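Local atomic coordinates of hypothetical glycoside hydrolase (Parabacteroides distasonis, PDB entry 3TAW), a protein that is of unknown function but has the five-bladed beta-propeller fold expected of its glycoside hydrolase-like family. Residues 117-122 with 175-180; 201-206 with 227-232. One frame throughout, in Å; residues are numbered along the deposited sequence.

Interaction 1 (117-122 with 175-180) closes along the chain before interaction 2 (201-206 with 227-232) opens, and their centres lie about 14 Å apart. They meet in one sheet: strands 179-186 and 199-203 are antiparallel neighbours, with probable hydrogen bonds from Ser-180 N to Tyr-202 O (2.7 Å) and from Gly-204 N to Ser-178 O (3.0 Å). Interaction 1, its centre about 7 Å from the chain centre, joins this sheet to the one that begins with strand 117-125; interaction 2, about 15 Å out, sets a loop against strand 199-203. Interaction 1 thus links two blades near the middle of the propeller, and interaction 2 lies farther out in the second of them.

Interaction 1: 117-122 with 175-180; sequences GTEDPR and ATKSAS. With EDO (1,2-ethanediol), chain P; EDO (1,2-ethanediol), chain K.
Arg-122 lays its side chain along the backbone of Ser-178 and Ala-179. Its methylenes pass the carbonyl of Ala-179, with CD 3.3 Å from Ala-179 O, and the bend at chi2 (86°) turns the guanidinium back over Ser-178. One face of that group carries Ser-178 CA, 3.6 Å above the plane and offset toward the rim, with Ala-179 N beside it. Edge-on, NH1 gives a weak, bent hydrogen bond to Asp-120 O (2.9 Å, 130°), and a water lies in the same plane. NE and NH2 bond to the carbonyls of Gly-248 and Cys-247 on strand 244-254, so the group is held on several sides and its rotation is fixed.

No direct hydrogen bond crosses between the segments; water does the joining. The in-plane water accepts from Arg-122 NH1 and donates to Asp-120 OD2 and to Ser-178 OG (2.7 Å from the water), an oxygen also bonded to Glu-246. A second water ties Asp-120 O to Ser-178 N. The other carboxylate oxygen of Asp-120, OD1, is taken by Arg-67 in a salt bridge and by Asn-52.

At the other end Glu-119 and Lys-177 approach with opposite charges but stay apart, OE1 to NZ 4.4 Å. A 1,2-ethanediol bridges them, its O2 donating to Glu-119 OE1 (2.6 Å) and accepting from Lys-177 NZ (2.7 Å). A water also joins them, donating to Glu-119 OE1 and weakly to Asp-120 OD2 and accepting weakly from Lys-177 NZ. Lys-177 NZ also bonds an unidentified ligand. The inner strand of one sheet meets the loop leading into the inner strand of the next through a buried polar network, consistent with the central pocket of a five-bladed beta-propeller; the small molecules beside it probably come from the crystallisation liquor.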
loop_
_atom_site.group_PDB
_atom_site.type_symbol
_atom_site.label_atom_id
_atom_site.label_comp_id
_atom_site.label_asym_id
_atom_site.label_seq_id
_atom_site.Cartn_x
_atom_site.Cartn_y
_atom_site.Cartn_z
ATOM N N GLY A 117 8.907 10.041 9.602
ATOM C CA GLY A 117 8.261 8.833 10.113
ATOM C C GLY A 117 8.052 7.710 9.108
ATOM O O GLY A 117 8.853 7.497 8.199
ATOM N N THR A 118 6.956 6.977 9.293
ATOM C CA THR A 118 6.769 5.695 8.662
ATOM C C THR A 118 5.466 5.750 7.861
ATOM O O THR A 118 4.396 5.759 8.449
ATOM C CB THR A 118 6.714 4.584 9.764
ATOM O OG1 THR A 118 5.626 4.830 10.662
ATOM C CG2 THR A 118 7.999 4.540 10.578
ATOM N N GLU A 119 5.557 5.785 6.528
ATOM C CA GLU A 119 4.395 6.003 5.661
ATOM C C GLU A 119 3.937 4.755 4.904
ATOM O O GLU A 119 4.714 3.822 4.703
ATOM C CB GLU A 119 4.710 7.047 4.582
ATOM C CG GLU A 119 5.370 8.340 5.073
ATOM C CD GLU A 119 5.688 9.289 3.940
ATOM O OE1 GLU A 119 5.762 8.828 2.752
ATOM O OE2 GLU A 119 5.889 10.497 4.229
ATOM N N ASP A 120 2.680 4.791 4.455
ATOM C CA ASP A 120 2.210 3.968 3.346
ATOM C C ASP A 120 2.557 2.490 3.479
ATOM O O ASP A 120 3.266 1.910 2.639
ATOM C CB ASP A 120 2.730 4.543 2.039
ATOM C CG ASP A 120 2.150 5.920 1.722
ATOM O OD1 ASP A 120 1.314 6.432 2.505
ATOM O OD2 ASP A 120 2.493 6.449 0.635
ATOM N N PRO A 121 2.044 1.875 4.547
ATOM C CA PRO A 121 2.298 0.458 4.847
ATOM C C PRO A 121 1.542 -0.493 3.906
ATOM O O PRO A 121 0.438 -0.179 3.449
ATOM C CB PRO A 121 1.740 0.317 6.235
ATOM C CG PRO A 121 0.614 1.295 6.296
ATOM C CD PRO A 121 1.119 2.486 5.535
ATOM N N ARG A 122 2.155 -1.630 3.611
ATOM C CA ARG A 122 1.446 -2.808 3.129
ATOM C C ARG A 122 1.877 -3.970 3.990
ATOM O O ARG A 122 3.061 -4.092 4.354
ATOM C CB ARG A 122 1.779 -3.170 1.665
ATOM C CG ARG A 122 1.091 -2.356 0.615
ATOM C CD ARG A 122 1.842 -1.113 0.331
ATOM N NE ARG A 122 1.360 -0.357 -0.839
ATOM C CZ ARG A 122 1.536 0.951 -0.968
ATOM N NH1 ARG A 122 2.181 1.617 -0.033
ATOM N NH2 ARG A 122 1.065 1.605 -2.019
ATOM N N ALA A 175 15.157 7.069 -4.251
ATOM C CA ALA A 175 13.796 7.245 -3.742
ATOM C C ALA A 175 12.954 6.028 -4.110
ATOM O O ALA A 175 12.781 5.765 -5.287
ATOM C CB ALA A 175 13.168 8.501 -4.330
ATOM N N THR A 176 12.461 5.284 -3.107
ATOM C CA THR A 176 11.680 4.081 -3.320
ATOM C C THR A 176 10.525 4.023 -2.306
ATOM O O THR A 176 10.596 4.649 -1.239
ATOM C CB THR A 176 12.526 2.799 -3.188
ATOM O OG1 THR A 176 13.069 2.686 -1.864
ATOM C CG2 THR A 176 13.699 2.784 -4.229
ATOM N N LYS A 177 9.469 3.308 -2.689
ATOM C CA LYS A 177 8.246 3.184 -1.898
ATOM C C LYS A 177 7.267 2.273 -2.620
ATOM O O LYS A 177 7.490 1.917 -3.783
ATOM C CB LYS A 177 7.578 4.552 -1.673
ATOM C CG LYS A 177 7.338 5.348 -2.963
ATOM C CD LYS A 177 6.466 6.592 -2.760
ATOM C CE LYS A 177 7.105 7.595 -1.819
ATOM N NZ LYS A 177 6.236 8.790 -1.572
ATOM N N SER A 178 6.208 1.880 -1.906
ATOM C CA SER A 178 4.988 1.305 -2.481
ATOM C C SER A 178 5.186 -0.098 -3.031
ATOM O O SER A 178 5.317 -0.291 -4.247
ATOM C CB SER A 178 4.392 2.241 -3.545
ATOM O OG SER A 178 4.257 3.548 -2.984
ATOM N N ALA A 179 5.180 -1.080 -2.131
ATOM C CA ALA A 179 5.490 -2.455 -2.503
ATOM C C ALA A 179 4.329 -3.416 -2.294
ATOM O O ALA A 179 3.694 -3.408 -1.248
ATOM C CB ALA A 179 6.721 -2.947 -1.736
ATOM N N SER A 180 4.133 -4.295 -3.276
ATOM C CA SER A 180 3.069 -5.301 -3.292
ATOM C C SER A 180 3.693 -6.683 -3.402
ATOM O O SER A 180 4.061 -7.124 -4.502
ATOM C CB SER A 180 2.170 -5.051 -4.512
ATOM O OG SER A 180 1.620 -3.750 -4.438
HETATM C C1 EDO P . 8.139 11.935 0.006
HETATM O O1 EDO P . 8.361 11.019 -1.074
HETATM C C2 EDO P . 7.688 11.139 1.216
HETATM O O2 EDO P . 6.868 10.062 0.768
HETATM C C1 EDO K . 16.303 2.181 -1.422
HETATM O O1 EDO K . 15.531 3.358 -1.281
HETATM C C2 EDO K . 16.252 1.218 -0.228
HETATM O O2 EDO K . 15.127 0.341 -0.158
HETATM O O HOH W 1 5.319 6.872 0.893
HETATM O O HOH W 2 5.532 2.394 1.049
HETATM O O HOH W 3 2.316 4.225 -1.197
#

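Interaction 2: 201-206 with 227-232; sequences MYWGEK and GELLKL
Tyr-202 and Leu-232 mark the closest backbone approach, CA to CA 8.8 Å, where strand 201-203 faces an irregular loop with no hydrogen bond between them. Side chains alone therefore span the gap, in two separate apolar contacts. In the first, Leu-232 sets its CD2 methyl at the edge of the Tyr-202 ring and near its plane, 3.5 Å from CE2 and almost as close to CD2 of the tyrosine. The two side chains cross at about a right angle. With chi1 at -59°, Tyr-202 has CG anti to its carbonyl carbon, which brings the CD2-CE2 side of the ring to the leucine although CB itself does not point at the loop.

In its propeller blade this strand is paired with 179-186 on one flank and 209-213 on the other, and the loop segment 227-232, between strands 220-221 and 244-254, lies on the side of strand 209-213, where Leu-232 also touches Ala-210. Other parts of the chain hold Tyr-202: Phe-288 stacks on its ring, Phe-200 meets it edge-to-face, and its OH bonds to Pro-293 O.

The second contact is made by Trp-203 and Leu-229, again crossing nearly at right angles. The six-membered part of the indole reaches the leucine, Trp-203 CH2 lying 3.8 Å from Leu-229 CD1, while CD2 of Leu-229 sits at the edge, 4.0 Å from Trp-203 CZ2. Both methyls of Leu-229 thus meet the same six-membered rim, CD2 in the ring plane and CD1 obliquely. Tyr-209 touches Leu-229 and also meets the Trp-203 ring, its plane turned about 30° from the indole.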
loop_
_atom_site.group_PDB
_atom_site.type_symbol
_atom_site.label_atom_id
_atom_site.label_comp_id
_atom_site.label_asym_id
_atom_site.label_seq_id
_atom_site.Cartn_x
_atom_site.Cartn_y
_atom_site.Cartn_z
HETATM N N MSE A 201 8.016 -9.259 -5.314
HETATM C CA MSE A 201 7.122 -8.125 -5.178
HETATM C C MSE A 201 7.182 -7.219 -6.392
HETATM O O MSE A 201 8.182 -7.180 -7.122
HETATM C CB MSE A 201 7.405 -7.338 -3.890
HETATM C CG MSE A 201 8.761 -6.713 -3.835
HETATM SE SE MSE A 201 9.092 -5.827 -2.138
HETATM C CE MSE A 201 10.641 -4.842 -2.738
ATOM N N TYR A 202 6.057 -6.546 -6.621
ATOM C CA TYR A 202 5.967 -5.412 -7.535
ATOM C C TYR A 202 6.132 -4.186 -6.657
ATOM O O TYR A 202 5.623 -4.153 -5.513
ATOM C CB TYR A 202 4.614 -5.401 -8.279
ATOM C CG TYR A 202 4.403 -6.661 -9.059
ATOM C CD1 TYR A 202 3.808 -7.775 -8.470
ATOM C CD2 TYR A 202 4.822 -6.765 -10.379
ATOM C CE1 TYR A 202 3.640 -8.959 -9.175
ATOM C CE2 TYR A 202 4.669 -7.961 -11.094
ATOM C CZ TYR A 202 4.084 -9.050 -10.484
ATOM O OH TYR A 202 3.907 -10.241 -11.154
ATOM N N TRP A 203 6.865 -3.187 -7.123
ATOM C CA TRP A 203 6.999 -1.971 -6.325
ATOM C C TRP A 203 7.161 -0.755 -7.221
ATOM O O TRP A 203 7.511 -0.870 -8.402
ATOM C CB TRP A 203 8.161 -2.112 -5.316
ATOM C CG TRP A 203 9.498 -2.123 -5.988
ATOM C CD1 TRP A 203 10.123 -3.190 -6.559
ATOM C CD2 TRP A 203 10.324 -0.989 -6.234
ATOM N NE1 TRP A 203 11.309 -2.800 -7.111
ATOM C CE2 TRP A 203 11.461 -1.445 -6.927
ATOM C CE3 TRP A 203 10.221 0.364 -5.918
ATOM C CZ2 TRP A 203 12.488 -0.590 -7.328
ATOM C CZ3 TRP A 203 11.230 1.213 -6.302
ATOM C CH2 TRP A 203 12.355 0.737 -7.021
ATOM N N GLY A 204 6.888 0.411 -6.659
ATOM C CA GLY A 204 7.156 1.665 -7.350
ATOM C C GLY A 204 5.979 2.609 -7.420
ATOM O O GLY A 204 4.828 2.218 -7.200
ATOM N N GLU A 205 6.298 3.849 -7.761
ATOM C CA GLU A 205 5.349 4.945 -7.945
ATOM C C GLU A 205 5.363 5.455 -9.409
ATOM O O GLU A 205 4.327 5.560 -10.031
ATOM C CB GLU A 205 5.729 6.090 -6.994
ATOM C CG GLU A 205 4.896 7.340 -7.119
ATOM C CD GLU A 205 5.452 8.527 -6.319
ATOM O OE1 GLU A 205 6.677 8.620 -6.074
ATOM O OE2 GLU A 205 4.655 9.407 -5.978
ATOM N N LYS A 206 6.539 5.799 -9.930
ATOM C CA LYS A 206 6.661 6.376 -11.266
ATOM C C LYS A 206 6.528 5.336 -12.390
ATOM O O LYS A 206 6.215 5.694 -13.512
ATOM C CB LYS A 206 8.002 7.085 -11.409
ATOM C CG LYS A 206 8.191 8.267 -10.467
ATOM C CD LYS A 206 9.593 8.869 -10.607
ATOM C CE LYS A 206 9.675 10.331 -10.163
ATOM N NZ LYS A 206 8.770 10.693 -9.025
ATOM N N GLY A 227 21.874 -2.388 -16.319
ATOM C CA GLY A 227 21.913 -2.334 -14.864
ATOM C C GLY A 227 20.998 -1.280 -14.249
ATOM O O GLY A 227 21.186 -0.908 -13.096
ATOM N N GLU A 228 20.027 -0.810 -15.034
ATOM C CA GLU A 228 19.010 0.141 -14.578
ATOM C C GLU A 228 17.779 -0.635 -14.121
ATOM O O GLU A 228 17.642 -1.814 -14.432
ATOM C CB GLU A 228 18.590 1.070 -15.719
ATOM C CG GLU A 228 19.731 1.641 -16.554
ATOM C CD GLU A 228 19.232 2.409 -17.767
ATOM O OE1 GLU A 228 18.999 1.789 -18.843
ATOM O OE2 GLU A 228 19.087 3.641 -17.644
ATOM N N LEU A 229 16.887 0.017 -13.380
ATOM C CA LEU A 229 15.639 -0.648 -12.943
ATOM C C LEU A 229 14.775 -1.039 -14.141
ATOM O O LEU A 229 14.508 -0.224 -15.025
ATOM C CB LEU A 229 14.835 0.240 -12.013
ATOM C CG LEU A 229 15.459 0.550 -10.656
ATOM C CD1 LEU A 229 14.643 1.631 -9.941
ATOM C CD2 LEU A 229 15.588 -0.717 -9.779
ATOM N N LEU A 230 14.350 -2.299 -14.154
ATOM C CA LEU A 230 13.481 -2.821 -15.182
ATOM C C LEU A 230 12.048 -2.306 -14.964
ATOM O O LEU A 230 11.467 -2.495 -13.885
ATOM C CB LEU A 230 13.503 -4.343 -15.136
ATOM C CG LEU A 230 12.813 -5.047 -16.282
ATOM C CD1 LEU A 230 13.686 -4.938 -17.598
ATOM C CD2 LEU A 230 12.466 -6.492 -15.892
ATOM N N LYS A 231 11.477 -1.712 -16.010
ATOM C CA LYS A 231 10.106 -1.218 -15.950
ATOM C C LYS A 231 9.146 -2.260 -16.496
ATOM O O LYS A 231 9.101 -2.489 -17.698
ATOM C CB LYS A 231 9.987 0.084 -16.747
ATOM C CG LYS A 231 10.768 1.250 -16.140
ATOM C CD LYS A 231 10.803 2.421 -17.126
ATOM C CE LYS A 231 11.879 3.427 -16.775
ATOM N NZ LYS A 231 11.976 4.482 -17.838
ATOM N N LEU A 232 8.377 -2.908 -15.621
ATOM C CA LEU A 232 7.388 -3.904 -16.072
ATOM C C LEU A 232 6.232 -3.262 -16.835
ATOM O O LEU A 232 5.739 -3.803 -17.844
ATOM C CB LEU A 232 6.847 -4.690 -14.864
ATOM C CG LEU A 232 7.736 -5.847 -14.391
ATOM C CD1 LEU A 232 9.121 -5.418 -13.971
ATOM C CD2 LEU A 232 7.031 -6.599 -13.230
#